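Local atomic coordinates of O-ureido-L-serine synthase (Streptomyces lavendulae, PDB entry 3X44), a protein that catalyses the pyridoxal-phosphate-dependent replacement of the acetoxy group of O-acetyl-L-serine by hydroxyurea, giving O-ureido-L-serine for D-cycloserine biosynthesis, and also makes cysteine from sulfide. Residues Q20-E25 against R252-E257; T65-T70 against W137-Q142; R88-M93 against G109-L114. The protein carries 1 engineered substitution. One frame throughout, in Å; residues are numbered along the deposited sequence.

Contact 1: Q20-E25 against R252-E257; sequences QRMAPE and RRLAAE
Met22 CE sits over the centre of one face of the Arg253 guanidinium, 4.2 Å above its plane, while the edge of that group is taken by the carboxylate of Glu257, one turn further along the same helix. This is an i to i+4 arginine–glutamate salt bridge on the last turn of helix 244-257, with a methionine from the loop between strands 16-18 and 28-33 laid against it. Arg253 grips side-on, NE on OE2 and NH2 on OE1 of Glu257, so the guanidinium is fixed in rotation and offers the methionine a steady flat surface. The thioether runs back along the helix toward Arg253, crossing the Leu254 and Glu257 side chains at about a right angle: Met22 CG passes 3.6 Å from Glu257 OE1, and Met22 SD lies 3.7 Å from Leu254 CA. A bend at the last torsion (chi3 74°) turns the methyl toward Arg253 CB, and Leu274 of helix 264-278 also packs on Met22. The second flat group, the guanidinium of Arg21, meets the helix end at its own edge; its NH1 also bonds Ala84 O of a neighbouring subunit. Arg21 NH1 donates to Glu257 O at 2.7 Å, the oxygen lying close to the guanidinium plane.

Contact 2: T65-T70 against W137-Q142; sequences TIVECT and WFRARQ. With PUS ((E)-O-(carbamoylamino)-N-({3-hydroxy-2-methyl-5-[(phosphonooxy)methyl]pyridin-4-yl}methylidene)-L-serine), chain C.
Glu68 leaves its strand with CG anti to the backbone N (chi1 176°) and bends at chi2, bringing its carboxylate to Ala140, Arg139 and Gln142 of 137-142. Its CB lies near the methyl of Ala140, and CD comes near Gln142 CG. The two oxygens then part company. Glu68 OE2 takes the backbone N-H of Gln142 on its syn lone pair at 2.7 Å, with Ala140 CB close beside it. Glu68 OE1 accepts from Cys69 N on its anti side and from Arg139 NH1 at 2.9 Å, the latter almost straight (174°) but arriving from above the carboxylate plane; a water, modelled rather close, donates to OE1 and accepts from Arg139 NH2. This buried acid is therefore held at both oxygens, probably as the carboxylate. Arg139 NH1 also reaches Val67 O, and Arg139 NE forms a salt bridge with Asp129 of helix 120-135.

Earlier the pairing is regular and parallel: Phe138 N binds Thr65 O, and Val67 N binds Phe138 O at 2.8 Å. Thr65 CG2 stands 3.4 Å above the five-membered ring of Trp137, a CH-pi contact over the face, while Trp137 CE3 rests on Val67 CB.

At the far end Gln142 NE2 spends its hydrogens on Cys69 O at 3.0 Å and on the ligand carboxylate oxygen OT at 2.8 Å. Thr70 OG1 donates to the same OT at 2.6 Å. Strand ends and loops that clasp the carboxylate of the amino acid bound to the cofactor as an aldimine are characteristic of the cysteine synthase active site.

Contact 3: R88-M93 against G109-L114; sequences RFVAVM and GGKLVL
Val113 N donates to Ala91 O at 2.7 Å, the shortest of four backbone bonds that join strands 88-94 and 111-115 in parallel. The two strands and helix 99-107 between them make a beta-alpha-beta unit, and 111-115 is the outermost strand of the sheet within this chain. Lys111 N and Met93 N bond to Phe89 O and Val113 O on either side of that link, and Ala91 N completes the set with Lys111 O.

On the face bearing Val90, Val92, Lys111 and Val113, the valines mesh by their branches. Val90 CG1 meets Val113 CG2 at 3.8 Å, crossing obliquely, while Val92 lies alongside Val113 with both pointing the same way. Lys111 touches Val90 through CB; its chain bends at chi2 (-72°) and carries the amine away, to a cation-pi contact with Trp314 of a neighbouring subunit. Helix 120-135 packs on Val92 from this side.

The other face holds Ala91, Met93, Leu112 and Leu114, with helix 99-107 against it. Where the chain leaves that helix, Gly109 closes a Schellman motif with positive phi, and Gly110 CA then lies 3.5 Å from Phe89 O, obliquely placed to the Phe89 ring. Asp311 of the neighbouring subunit bonds Leu112 N at the strand's outer edge. Met93, extended to SD and bent at chi3 (56°), sets its CE 3.8 Å from Leu112 CD1.

How the contacts relate
Contacts 2 and 3 are neighbours in one four-stranded parallel sheet, ordered 111-115, 88-94, 65-70, 138-139; their centres lie 9 Å apart and they meet where Ile66 pairs with strand 88-94. Contact 1 is on the opposite side of the chain's centre, 38 and 37 Å from them between centres, beside the larger mixed sheet. Along the chain the three are nested: contact 3 falls inside the loop closed by contact 2, and both inside that closed by contact 1. Contact 2 grips the ligand's carboxylate at its C-terminal ends. Contacts 1 and 3 reach a second subunit through several residues and contact 2 through Trp137, so both sides of the fold take part in the subunit interface.

Contact 1: Q20-E25 against R252-E257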
loop_
_atom_site.group_PDB
_atom_site.type_symbol
_atom_site.label_atom_id
_atom_site.label_comp_id
_atom_site.label_asym_id
_atom_site.label_seq_id
_atom_site.Cartn_x
_atom_site.Cartn_y
_atom_site.Cartn_z
ATOM N N GLN A 20 4.764 -18.801 12.019
ATOM C CA GLN A 20 4.940 -18.605 13.451
ATOM C C GLN A 20 5.340 -19.811 14.298
ATOM O O GLN A 20 5.998 -19.643 15.323
ATOM C CB GLN A 20 3.668 -17.983 14.024
ATOM C CG GLN A 20 3.475 -16.532 13.622
ATOM C CD GLN A 20 4.348 -15.592 14.432
ATOM O OE1 GLN A 20 5.558 -15.801 14.561
ATOM N NE2 GLN A 20 3.741 -14.550 14.984
ATOM N N ARG A 21 4.952 -21.017 13.896
ATOM C CA ARG A 21 5.312 -22.185 14.691
ATOM C C ARG A 21 5.816 -23.413 13.933
ATOM O O ARG A 21 6.369 -24.320 14.538
ATOM C CB ARG A 21 4.134 -22.595 15.583
ATOM C CG ARG A 21 2.782 -22.610 14.887
ATOM C CD ARG A 21 1.650 -22.903 15.871
ATOM N NE ARG A 21 1.376 -21.764 16.749
ATOM C CZ ARG A 21 0.702 -20.679 16.381
ATOM N NH1 ARG A 21 0.227 -20.577 15.146
ATOM N NH2 ARG A 21 0.503 -19.694 17.249
ATOM N N MET A 22 5.651 -23.442 12.615
ATOM C CA MET A 22 6.080 -24.600 11.842
ATOM C C MET A 22 7.580 -24.696 11.573
ATOM O O MET A 22 8.110 -25.789 11.362
ATOM C CB MET A 22 5.323 -24.644 10.515
ATOM C CG MET A 22 3.942 -25.251 10.620
ATOM S SD MET A 22 3.070 -25.168 9.055
ATOM C CE MET A 22 3.918 -26.432 8.115
ATOM N N ALA A 23 8.265 -23.562 11.582
ATOM C CA ALA A 23 9.698 -23.551 11.312
ATOM C C ALA A 23 10.571 -23.894 12.511
ATOM O O ALA A 23 10.222 -23.597 13.649
ATOM C CB ALA A 23 10.104 -22.189 10.771
ATOM N N PRO A 24 11.721 -24.548 12.263
ATOM C CA PRO A 24 12.636 -24.908 13.352
ATOM C C PRO A 24 13.071 -23.619 14.057
ATOM O O PRO A 24 13.350 -22.610 13.408
ATOM C CB PRO A 24 13.795 -25.608 12.640
ATOM C CG PRO A 24 13.227 -26.049 11.318
ATOM C CD PRO A 24 12.208 -25.012 10.951
ATOM N N GLU A 25 13.122 -23.659 15.386
ATOM C CA GLU A 25 13.474 -22.494 16.201
ATOM C C GLU A 25 14.623 -21.603 15.732
ATOM O O GLU A 25 14.514 -20.377 15.783
ATOM C CB GLU A 25 13.755 -22.932 17.643
ATOM C CG GLU A 25 13.294 -21.925 18.689
ATOM C CD GLU A 25 14.317 -21.708 19.792
ATOM O OE1 GLU A 25 14.999 -22.685 20.173
ATOM O OE2 GLU A 25 14.437 -20.561 20.279
ATOM N N ARG A 252 -1.868 -29.313 5.074
ATOM C CA ARG A 252 -2.786 -29.502 6.187
ATOM C C ARG A 252 -2.245 -28.780 7.405
ATOM O O ARG A 252 -2.976 -28.054 8.086
ATOM C CB ARG A 252 -2.943 -30.997 6.502
ATOM C CG ARG A 252 -3.872 -31.728 5.551
ATOM C CD ARG A 252 -4.116 -33.172 5.976
ATOM N NE ARG A 252 -5.185 -33.773 5.186
ATOM C CZ ARG A 252 -5.512 -35.061 5.201
ATOM N NH1 ARG A 252 -4.853 -35.913 5.976
ATOM N NH2 ARG A 252 -6.498 -35.497 4.428
ATOM N N ARG A 253 -0.954 -28.973 7.666
ATOM C CA ARG A 253 -0.290 -28.359 8.812
ATOM C C ARG A 253 -0.323 -26.835 8.747
ATOM O O ARG A 253 -0.467 -26.156 9.769
ATOM C CB ARG A 253 1.168 -28.840 8.898
ATOM C CG ARG A 253 1.336 -30.287 9.394
ATOM C CD ARG A 253 2.785 -30.563 9.827
ATOM N NE ARG A 253 3.212 -29.632 10.875
ATOM C CZ ARG A 253 4.479 -29.397 11.202
ATOM N NH1 ARG A 253 5.462 -30.025 10.568
ATOM N NH2 ARG A 253 4.763 -28.524 12.153
ATOM N N LEU A 254 -0.181 -26.298 7.543
ATOM C CA LEU A 254 -0.190 -24.857 7.357
ATOM C C LEU A 254 -1.520 -24.262 7.786
ATOM O O LEU A 254 -1.560 -23.311 8.568
ATOM C CB LEU A 254 0.075 -24.510 5.887
ATOM C CG LEU A 254 1.547 -24.397 5.507
ATOM C CD1 LEU A 254 1.705 -24.571 4.008
ATOM C CD2 LEU A 254 2.079 -23.040 5.959
ATOM N N ALA A 255 -2.605 -24.828 7.271
ATOM C CA ALA A 255 -3.942 -24.351 7.591
ATOM C C ALA A 255 -4.298 -24.520 9.070
ATOM O O ALA A 255 -4.885 -23.627 9.673
ATOM C CB ALA A 255 -4.965 -25.066 6.722
ATOM N N ALA A 256 -3.928 -25.652 9.660
ATOM C CA ALA A 256 -4.254 -25.919 11.063
ATOM C C ALA A 256 -3.266 -25.370 12.105
ATOM O O ALA A 256 -3.625 -25.188 13.281
ATOM C CB ALA A 256 -4.434 -27.426 11.265
ATOM N N GLU A 257 -2.034 -25.093 11.683
ATOM C CA GLU A 257 -1.019 -24.592 12.607
ATOM C C GLU A 257 -0.625 -23.137 12.375
ATOM O O GLU A 257 -0.001 -22.510 13.232
ATOM C CB GLU A 257 0.224 -25.481 12.537
ATOM C CG GLU A 257 -0.009 -26.885 13.060
ATOM C CD GLU A 257 1.168 -27.807 12.813
ATOM O OE1 GLU A 257 2.322 -27.367 12.990
ATOM O OE2 GLU A 257 0.937 -28.975 12.445
#

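Contact 2: T65-T70 against W137-Q142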
loop_
_atom_site.group_PDB
_atom_site.type_symbol
_atom_site.label_atom_id
_atom_site.label_comp_id
_atom_site.label_asym_id
_atom_site.label_seq_id
_atom_site.Cartn_x
_atom_site.Cartn_y
_atom_site.Cartn_z
ATOM N N THR A 65 -10.991 -15.186 -29.384
ATOM C CA THR A 65 -11.007 -16.370 -28.532
ATOM C C THR A 65 -9.598 -16.841 -28.162
ATOM O O THR A 65 -8.732 -16.981 -29.021
ATOM C CB THR A 65 -11.754 -17.535 -29.225
ATOM O OG1 THR A 65 -13.147 -17.208 -29.350
ATOM C CG2 THR A 65 -11.605 -18.816 -28.415
ATOM N N ILE A 66 -9.386 -17.092 -26.875
ATOM C CA ILE A 66 -8.094 -17.549 -26.378
ATOM C C ILE A 66 -8.210 -19.008 -25.954
ATOM O O ILE A 66 -9.168 -19.393 -25.278
ATOM C CB ILE A 66 -7.632 -16.704 -25.157
ATOM C CG1 ILE A 66 -7.395 -15.254 -25.582
ATOM C CG2 ILE A 66 -6.359 -17.288 -24.562
ATOM C CD1 ILE A 66 -7.847 -14.235 -24.566
ATOM N N VAL A 67 -7.240 -19.820 -26.364
ATOM C CA VAL A 67 -7.241 -21.237 -26.016
ATOM C C VAL A 67 -5.911 -21.618 -25.384
ATOM O O VAL A 67 -4.850 -21.170 -25.830
ATOM C CB VAL A 67 -7.486 -22.138 -27.253
ATOM C CG1 VAL A 67 -6.294 -22.077 -28.201
ATOM C CG2 VAL A 67 -7.730 -23.573 -26.805
ATOM N N GLU A 68 -5.976 -22.450 -24.349
ATOM C CA GLU A 68 -4.770 -22.875 -23.648
ATOM C C GLU A 68 -4.941 -24.212 -22.928
ATOM O O GLU A 68 -6.022 -24.527 -22.426
ATOM C CB GLU A 68 -4.371 -21.805 -22.634
ATOM C CG GLU A 68 -3.178 -22.185 -21.781
ATOM C CD GLU A 68 -1.903 -22.239 -22.587
ATOM O OE1 GLU A 68 -1.760 -23.166 -23.414
ATOM O OE2 GLU A 68 -1.047 -21.351 -22.398
ATOM N N CYS A 69 -3.876 -25.007 -22.909
ATOM C CA CYS A 69 -3.898 -26.286 -22.198
ATOM C C CYS A 69 -3.411 -25.912 -20.808
ATOM O O CYS A 69 -2.354 -25.300 -20.663
ATOM C CB CYS A 69 -2.931 -27.298 -22.819
ATOM S SG CYS A 69 -2.637 -28.715 -21.742
ATOM N N THR A 70 -4.173 -26.272 -19.787
ATOM C CA THR A 70 -3.809 -25.886 -18.432
ATOM C C THR A 70 -4.042 -26.991 -17.408
ATOM O O THR A 70 -4.811 -27.917 -17.659
ATOM C CB THR A 70 -4.646 -24.649 -18.023
ATOM O OG1 THR A 70 -4.410 -24.327 -16.653
ATOM C CG2 THR A 70 -6.133 -24.947 -18.203
ATOM N N TRP A 137 -8.167 -19.410 -33.158
ATOM C CA TRP A 137 -8.068 -18.870 -31.805
ATOM C C TRP A 137 -6.634 -18.532 -31.429
ATOM O O TRP A 137 -5.690 -19.097 -31.983
ATOM C CB TRP A 137 -8.627 -19.879 -30.809
ATOM C CG TRP A 137 -10.022 -20.286 -31.106
ATOM C CD1 TRP A 137 -10.943 -19.596 -31.848
ATOM C CD2 TRP A 137 -10.685 -21.463 -30.634
ATOM N NE1 TRP A 137 -12.140 -20.274 -31.862
ATOM C CE2 TRP A 137 -12.010 -21.422 -31.125
ATOM C CE3 TRP A 137 -10.287 -22.549 -29.842
ATOM C CZ2 TRP A 137 -12.940 -22.426 -30.848
ATOM C CZ3 TRP A 137 -11.215 -23.547 -29.568
ATOM C CH2 TRP A 137 -12.528 -23.477 -30.071
ATOM N N PHE A 138 -6.473 -17.604 -30.490
ATOM C CA PHE A 138 -5.147 -17.195 -30.032
ATOM C C PHE A 138 -4.647 -18.213 -29.016
ATOM O O PHE A 138 -5.407 -18.660 -28.157
ATOM C CB PHE A 138 -5.221 -15.802 -29.393
ATOM C CG PHE A 138 -3.962 -15.385 -28.680
ATOM C CD1 PHE A 138 -2.849 -14.948 -29.396
ATOM C CD2 PHE A 138 -3.889 -15.424 -27.290
ATOM C CE1 PHE A 138 -1.681 -14.557 -28.736
ATOM C CE2 PHE A 138 -2.731 -15.037 -26.624
ATOM C CZ PHE A 138 -1.625 -14.603 -27.348
ATOM N N ARG A 139 -3.378 -18.591 -29.127
ATOM C CA ARG A 139 -2.779 -19.548 -28.205
ATOM C C ARG A 139 -1.909 -18.795 -27.205
ATOM O O ARG A 139 -1.020 -18.043 -27.595
ATOM C CB ARG A 139 -1.905 -20.559 -28.961
ATOM C CG ARG A 139 -2.667 -21.561 -29.810
ATOM C CD ARG A 139 -3.040 -22.801 -29.013
ATOM N NE ARG A 139 -1.868 -23.479 -28.461
ATOM C CZ ARG A 139 -1.570 -23.513 -27.166
ATOM N NH1 ARG A 139 -2.358 -22.907 -26.285
ATOM N NH2 ARG A 139 -0.483 -24.151 -26.754
ATOM N N ALA A 140 -2.165 -18.990 -25.917
ATOM C CA ALA A 140 -1.367 -18.322 -24.901
ATOM C C ALA A 140 0.045 -18.915 -24.865
ATOM O O ALA A 140 1.003 -18.220 -24.541
ATOM C CB ALA A 140 -2.036 -18.456 -23.530
ATOM N N ARG A 141 0.164 -20.192 -25.221
ATOM C CA ARG A 141 1.453 -20.902 -25.217
ATOM C C ARG A 141 2.221 -20.617 -23.939
ATOM O O ARG A 141 3.372 -20.193 -23.986
ATOM C CB ARG A 141 2.309 -20.486 -26.420
ATOM C CG ARG A 141 1.565 -20.462 -27.730
ATOM C CD ARG A 141 2.516 -20.618 -28.910
ATOM N NE ARG A 141 1.786 -20.998 -30.118
ATOM C CZ ARG A 141 1.497 -22.252 -30.462
ATOM N NH1 ARG A 141 1.879 -23.264 -29.692
ATOM N NH2 ARG A 141 0.815 -22.495 -31.573
ATOM N N GLN A 142 1.588 -20.867 -22.797
ATOM C CA GLN A 142 2.213 -20.592 -21.510
ATOM C C GLN A 142 3.579 -21.232 -21.267
ATOM O O GLN A 142 4.369 -20.719 -20.478
ATOM C CB GLN A 142 1.248 -20.953 -20.365
ATOM C CG GLN A 142 0.885 -22.434 -20.233
ATOM C CD GLN A 142 0.329 -22.759 -18.850
ATOM O OE1 GLN A 142 0.736 -22.157 -17.854
ATOM N NE2 GLN A 142 -0.604 -23.708 -18.783
HETATM N N PUS C . -0.049 -23.862 -13.284
HETATM C CA PUS C . -0.127 -23.736 -14.795
HETATM C CB PUS C . 0.801 -24.781 -15.511
HETATM O OG PUS C . 0.403 -26.173 -15.121
HETATM N ND PUS C . 0.649 -27.105 -16.197
HETATM C CE PUS C . 1.445 -28.177 -15.984
HETATM N NZ2 PUS C . 2.307 -28.184 -14.952
HETATM O OZ1 PUS C . 1.386 -29.116 -16.712
HETATM C C PUS C . -1.591 -23.959 -15.234
HETATM O O PUS C . -2.475 -23.798 -14.440
HETATM O OT PUS C . -1.845 -24.290 -16.368
HETATM C C2 PUS C . 0.237 -24.411 -8.880
HETATM C C3 PUS C . 0.054 -24.112 -10.312
HETATM C C4 PUS C . 1.240 -23.869 -11.142
HETATM C C5 PUS C . 2.564 -23.904 -10.511
HETATM C C6 PUS C . 2.644 -24.200 -9.072
HETATM C C2A PUS C . -0.950 -24.707 -8.008
HETATM C C4A PUS C . 1.128 -23.746 -12.646
HETATM C C5A PUS C . 3.833 -23.652 -11.311
HETATM N N1 PUS C . 1.505 -24.441 -8.336
HETATM O O3 PUS C . -1.185 -24.005 -10.828
HETATM O O1P PUS C . 4.003 -22.331 -14.055
HETATM O O2P PUS C . 5.132 -20.585 -12.931
HETATM O O3P PUS C . 5.996 -22.798 -12.842
HETATM O O4P PUS C . 3.959 -22.230 -11.648
HETATM P P PUS C . 4.775 -21.991 -12.875
HETATM O O HOH W 1 0.261 -24.596 -24.010
#

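Contact 3: R88-M93 against G109-L114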
loop_
_atom_site.group_PDB
_atom_site.type_symbol
_atom_site.label_atom_id
_atom_site.label_comp_id
_atom_site.label_asym_id
_atom_site.label_seq_id
_atom_site.Cartn_x
_atom_site.Cartn_y
_atom_site.Cartn_z
ATOM N N ARG A 88 -13.133 -14.309 -25.278
ATOM C CA ARG A 88 -13.738 -15.624 -25.143
ATOM C C ARG A 88 -12.561 -16.524 -24.786
ATOM O O ARG A 88 -11.456 -16.321 -25.290
ATOM C CB ARG A 88 -14.372 -16.069 -26.468
ATOM C CG ARG A 88 -15.750 -15.467 -26.732
ATOM C CD ARG A 88 -15.949 -15.135 -28.213
ATOM N NE ARG A 88 -17.311 -14.684 -28.504
ATOM C CZ ARG A 88 -17.718 -14.227 -29.686
ATOM N NH1 ARG A 88 -16.869 -14.154 -30.705
ATOM N NH2 ARG A 88 -18.977 -13.848 -29.856
ATOM N N PHE A 89 -12.786 -17.500 -23.915
ATOM C CA PHE A 89 -11.722 -18.405 -23.502
ATOM C C PHE A 89 -12.148 -19.875 -23.539
ATOM O O PHE A 89 -13.276 -20.221 -23.176
ATOM C CB PHE A 89 -11.234 -18.046 -22.088
ATOM C CG PHE A 89 -10.157 -18.963 -21.575
ATOM C CD1 PHE A 89 -8.925 -19.039 -22.223
ATOM C CD2 PHE A 89 -10.391 -19.794 -20.484
ATOM C CE1 PHE A 89 -7.943 -19.931 -21.804
ATOM C CE2 PHE A 89 -9.419 -20.694 -20.050
ATOM C CZ PHE A 89 -8.190 -20.764 -20.713
ATOM N N VAL A 90 -11.230 -20.732 -23.976
ATOM C CA VAL A 90 -11.471 -22.168 -24.066
ATOM C C VAL A 90 -10.322 -22.888 -23.380
ATOM O O VAL A 90 -9.179 -22.793 -23.825
ATOM C CB VAL A 90 -11.495 -22.659 -25.531
ATOM C CG1 VAL A 90 -11.871 -24.137 -25.571
ATOM C CG2 VAL A 90 -12.455 -21.832 -26.353
ATOM N N ALA A 91 -10.623 -23.613 -22.308
ATOM C CA ALA A 91 -9.596 -24.340 -21.574
ATOM C C ALA A 91 -9.492 -25.793 -22.033
ATOM O O ALA A 91 -10.503 -26.450 -22.265
ATOM C CB ALA A 91 -9.890 -24.292 -20.081
ATOM N N VAL A 92 -8.259 -26.269 -22.174
ATOM C CA VAL A 92 -7.973 -27.645 -22.568
ATOM C C VAL A 92 -7.327 -28.217 -21.314
ATOM O O VAL A 92 -6.180 -27.910 -21.018
ATOM C CB VAL A 92 -6.963 -27.705 -23.729
ATOM C CG1 VAL A 92 -6.454 -29.128 -23.901
ATOM C CG2 VAL A 92 -7.621 -27.217 -25.012
ATOM N N MET A 93 -8.062 -29.046 -20.581
ATOM C CA MET A 93 -7.554 -29.583 -19.325
ATOM C C MET A 93 -7.700 -31.086 -19.124
ATOM O O MET A 93 -8.699 -31.681 -19.513
ATOM C CB MET A 93 -8.247 -28.846 -18.172
ATOM C CG MET A 93 -7.712 -29.162 -16.795
ATOM S SD MET A 93 -8.383 -28.001 -15.588
ATOM C CE MET A 93 -10.163 -28.209 -15.836
ATOM N N GLY A 109 -17.055 -17.894 -17.333
ATOM C CA GLY A 109 -17.569 -17.962 -18.689
ATOM C C GLY A 109 -16.680 -18.723 -19.653
ATOM O O GLY A 109 -16.891 -18.674 -20.870
ATOM N N GLY A 110 -15.692 -19.440 -19.123
ATOM C CA GLY A 110 -14.798 -20.185 -19.991
ATOM C C GLY A 110 -15.416 -21.459 -20.538
ATOM O O GLY A 110 -16.412 -21.954 -20.015
ATOM N N LYS A 111 -14.836 -21.975 -21.615
ATOM C CA LYS A 111 -15.308 -23.210 -22.222
ATOM C C LYS A 111 -14.349 -24.279 -21.728
ATOM O O LYS A 111 -13.230 -23.964 -21.327
ATOM C CB LYS A 111 -15.266 -23.116 -23.749
ATOM C CG LYS A 111 -16.345 -22.219 -24.349
ATOM C CD LYS A 111 -17.726 -22.861 -24.247
ATOM C CE LYS A 111 -18.830 -21.818 -24.362
ATOM N NZ LYS A 111 -20.189 -22.435 -24.405
ATOM N N LEU A 112 -14.784 -25.534 -21.771
ATOM C CA LEU A 112 -13.985 -26.649 -21.279
ATOM C C LEU A 112 -13.816 -27.811 -22.257
ATOM O O LEU A 112 -14.795 -28.358 -22.764
ATOM C CB LEU A 112 -14.624 -27.166 -19.989
ATOM C CG LEU A 112 -13.887 -28.153 -19.092
ATOM C CD1 LEU A 112 -12.510 -27.624 -18.735
ATOM C CD2 LEU A 112 -14.715 -28.369 -17.840
ATOM N N VAL A 113 -12.564 -28.176 -22.521
ATOM C CA VAL A 113 -12.241 -29.294 -23.401
ATOM C C VAL A 113 -11.385 -30.239 -22.562
ATOM O O VAL A 113 -10.228 -29.944 -22.259
ATOM C CB VAL A 113 -11.425 -28.843 -24.653
ATOM C CG1 VAL A 113 -10.970 -30.056 -25.447
ATOM C CG2 VAL A 113 -12.270 -27.938 -25.539
ATOM N N LEU A 114 -11.962 -31.365 -22.164
ATOM C CA LEU A 114 -11.231 -32.322 -21.349
ATOM C C LEU A 114 -10.584 -33.404 -22.203
ATOM O O LEU A 114 -11.009 -33.658 -23.330
ATOM C CB LEU A 114 -12.170 -32.962 -20.322
ATOM C CG LEU A 114 -12.975 -31.995 -19.446
ATOM C CD1 LEU A 114 -13.863 -32.779 -18.478
ATOM C CD2 LEU A 114 -12.021 -31.081 -18.695
#